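Local coordinates for protein dioxygenase (Pseudomonas brassicacearum, PDB 5V2D) that probably cleaves the central double bond of lignostilbene-type compounds with dioxygen at a non-haem iron centre, at residues Cys434-Ile439 with Met490-His495. Sequence-based numbering, arbitrary orientation.
Sequences CFQEPI and MRMSLH. With FE (Fe (III) ion), chain E.
Gln436 NE2 is gripped by two acceptors. It donates to Arg491 O at 3.2 Å, from above that carbonyl, and to Asn459 OD1. The other end of the amide, Gln436 OE1, accepts from Ser493 OG at 2.6 Å, in the carbonyl plane. Met492 SD lies 3.7 Å from Gln436 CG. A leucine here would probably leave Ser493 OG, Arg491 O and Asn459 OD1 without their amide mate and free the loop to shift. Water 1 bridges the two backbones: it accepts from Glu437 N and donates to Leu494 O at 2.8 Å, and weakly to Ser493 O. Leu494 O also accepts from the side-chain amide of Gln64. One residue on, His495 ND1 donates to Glu437 OE2 at 2.6 Å. The bond is nearly straight (168°) and lies in the ring plane, but it meets the carboxylate from above its plane. CG of Glu437 is anti to the backbone N (chi1 -176°), and the extended chain carries the carboxylate to the ring edge. The other oxygen, OE1, is held by a salt bridge to Arg375 and by Gly496 N. These partners probably steady the second-shell glutamate, which with the iron helps to set the turn of the ring. His495 NE2 binds the iron at 2.1 Å; His188, His239 and His304 complete the four-histidine set characteristic of carotenoid cleavage oxygenases. The buried contact joins strand 433-442, which pairs with strand 452-460 in one blade of the seven-bladed beta-propeller, to the loop leading into strand 496-500 of the next sheet, which also holds strand 60-67.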
loop_
_atom_site.group_PDB
_atom_site.type_symbol
_atom_site.label_atom_id
_atom_site.label_comp_id
_atom_site.label_asym_id
_atom_site.label_seq_id
_atom_site.Cartn_x
_atom_site.Cartn_y
_atom_site.Cartn_z
ATOM N N CYS A 434 -17.955 1.179 3.164
ATOM C CA CYS A 434 -16.759 1.774 2.653
ATOM C C CYS A 434 -15.840 0.708 2.093
ATOM O O CYS A 434 -16.098 -0.493 2.224
ATOM C CB CYS A 434 -16.055 2.568 3.765
ATOM S SG CYS A 434 -15.544 1.555 5.185
ATOM N N PHE A 435 -14.816 1.172 1.405
ATOM C CA PHE A 435 -14.030 0.323 0.542
ATOM C C PHE A 435 -12.581 0.116 1.008
ATOM O O PHE A 435 -12.012 0.934 1.674
ATOM C CB PHE A 435 -13.966 0.919 -0.825
ATOM C CG PHE A 435 -15.329 1.038 -1.494
ATOM C CD1 PHE A 435 -15.915 -0.034 -2.109
ATOM C CD2 PHE A 435 -15.959 2.284 -1.548
ATOM C CE1 PHE A 435 -17.163 0.091 -2.705
ATOM C CE2 PHE A 435 -17.197 2.412 -2.139
ATOM C CZ PHE A 435 -17.792 1.290 -2.727
ATOM N N GLN A 436 -12.028 -0.991 0.520
ATOM C CA GLN A 436 -10.592 -1.272 0.580
ATOM C C GLN A 436 -10.061 -1.172 -0.850
ATOM O O GLN A 436 -10.820 -0.971 -1.853
ATOM C CB GLN A 436 -10.279 -2.597 1.214
ATOM C CG GLN A 436 -11.029 -2.823 2.520
ATOM C CD GLN A 436 -10.431 -3.964 3.364
ATOM O OE1 GLN A 436 -9.345 -4.416 3.111
ATOM N NE2 GLN A 436 -11.233 -4.489 4.327
ATOM N N GLU A 437 -8.739 -1.195 -0.962
ATOM C CA GLU A 437 -8.089 -0.953 -2.235
ATOM C C GLU A 437 -8.610 -1.827 -3.378
ATOM O O GLU A 437 -8.643 -3.064 -3.267
ATOM C CB GLU A 437 -6.596 -1.199 -2.153
ATOM C CG GLU A 437 -5.878 -0.860 -3.472
ATOM C CD GLU A 437 -4.386 -1.230 -3.477
ATOM O OE1 GLU A 437 -4.108 -2.443 -3.500
ATOM O OE2 GLU A 437 -3.486 -0.355 -3.519
ATOM N N PRO A 438 -8.924 -1.217 -4.525
ATOM C CA PRO A 438 -9.408 -2.033 -5.620
ATOM C C PRO A 438 -8.334 -2.610 -6.527
ATOM O O PRO A 438 -7.249 -2.073 -6.653
ATOM C CB PRO A 438 -10.280 -0.983 -6.414
ATOM C CG PRO A 438 -9.487 0.282 -6.277
ATOM C CD PRO A 438 -8.992 0.230 -4.803
ATOM N N ILE A 439 -8.712 -3.675 -7.244
ATOM C CA ILE A 439 -7.963 -4.147 -8.385
ATOM C C ILE A 439 -8.800 -3.985 -9.651
ATOM O O ILE A 439 -10.036 -3.867 -9.612
ATOM C CB ILE A 439 -7.551 -5.586 -8.300
ATOM C CG1 ILE A 439 -8.737 -6.479 -7.860
ATOM C CG2 ILE A 439 -6.393 -5.759 -7.317
ATOM C CD1 ILE A 439 -8.565 -7.918 -8.286
ATOM N N MET A 490 -13.609 -8.950 7.338
ATOM C CA MET A 490 -12.232 -8.723 6.872
ATOM C C MET A 490 -11.801 -7.409 7.515
ATOM O O MET A 490 -12.399 -6.339 7.248
ATOM C CB MET A 490 -12.218 -8.562 5.345
ATOM C CG MET A 490 -12.687 -9.795 4.562
ATOM S SD MET A 490 -11.634 -11.250 4.625
ATOM C CE MET A 490 -10.368 -10.714 3.508
ATOM N N ARG A 491 -10.687 -7.459 8.230
ATOM C CA ARG A 491 -10.080 -6.212 8.755
ATOM C C ARG A 491 -9.604 -5.337 7.577
ATOM O O ARG A 491 -9.292 -5.811 6.502
ATOM C CB ARG A 491 -8.897 -6.568 9.653
ATOM C CG ARG A 491 -8.396 -5.453 10.500
ATOM C CD ARG A 491 -7.389 -6.014 11.543
ATOM N NE ARG A 491 -7.156 -4.990 12.586
ATOM C CZ ARG A 491 -6.044 -4.251 12.727
ATOM N NH1 ARG A 491 -6.001 -3.348 13.715
ATOM N NH2 ARG A 491 -4.972 -4.359 11.911
ATOM N N MET A 492 -9.507 -4.062 7.824
ATOM C CA MET A 492 -8.922 -3.141 6.832
ATOM C C MET A 492 -7.585 -3.646 6.414
ATOM O O MET A 492 -6.831 -4.125 7.252
ATOM C CB MET A 492 -8.892 -1.711 7.377
ATOM C CG MET A 492 -8.342 -0.665 6.447
ATOM S SD MET A 492 -9.397 -0.564 4.979
ATOM C CE MET A 492 -8.604 0.680 4.025
ATOM N N SER A 493 -7.276 -3.520 5.133
ATOM C CA SER A 493 -6.089 -4.032 4.522
ATOM C C SER A 493 -5.218 -2.894 4.021
ATOM O O SER A 493 -5.585 -1.677 4.034
ATOM C CB SER A 493 -6.404 -4.992 3.366
ATOM O OG SER A 493 -7.355 -6.013 3.787
ATOM N N LEU A 494 -4.076 -3.273 3.526
ATOM C CA LEU A 494 -3.270 -2.404 2.731
ATOM C C LEU A 494 -3.356 -2.848 1.268
ATOM O O LEU A 494 -4.476 -2.893 0.721
ATOM C CB LEU A 494 -1.875 -2.294 3.334
ATOM C CG LEU A 494 -1.765 -1.453 4.594
ATOM C CD1 LEU A 494 -0.346 -1.573 5.250
ATOM C CD2 LEU A 494 -2.151 -0.006 4.390
ATOM N N HIS A 495 -2.266 -3.159 0.610
ATOM C CA HIS A 495 -2.306 -3.313 -0.842
ATOM C C HIS A 495 -2.541 -4.705 -1.355
ATOM O O HIS A 495 -2.304 -5.666 -0.637
ATOM C CB HIS A 495 -1.002 -2.764 -1.462
ATOM C CG HIS A 495 -0.795 -1.348 -1.124
ATOM N ND1 HIS A 495 -1.565 -0.333 -1.702
ATOM C CD2 HIS A 495 0.110 -0.735 -0.296
ATOM C CE1 HIS A 495 -1.126 0.840 -1.239
ATOM N NE2 HIS A 495 -0.122 0.622 -0.386
HETATM FE FE FE E . 1.413 2.000 0.089
HETATM O O HOH W 1 -6.971 -1.686 1.323
HETATM O O HOH W 2 0.584 2.067 1.978
#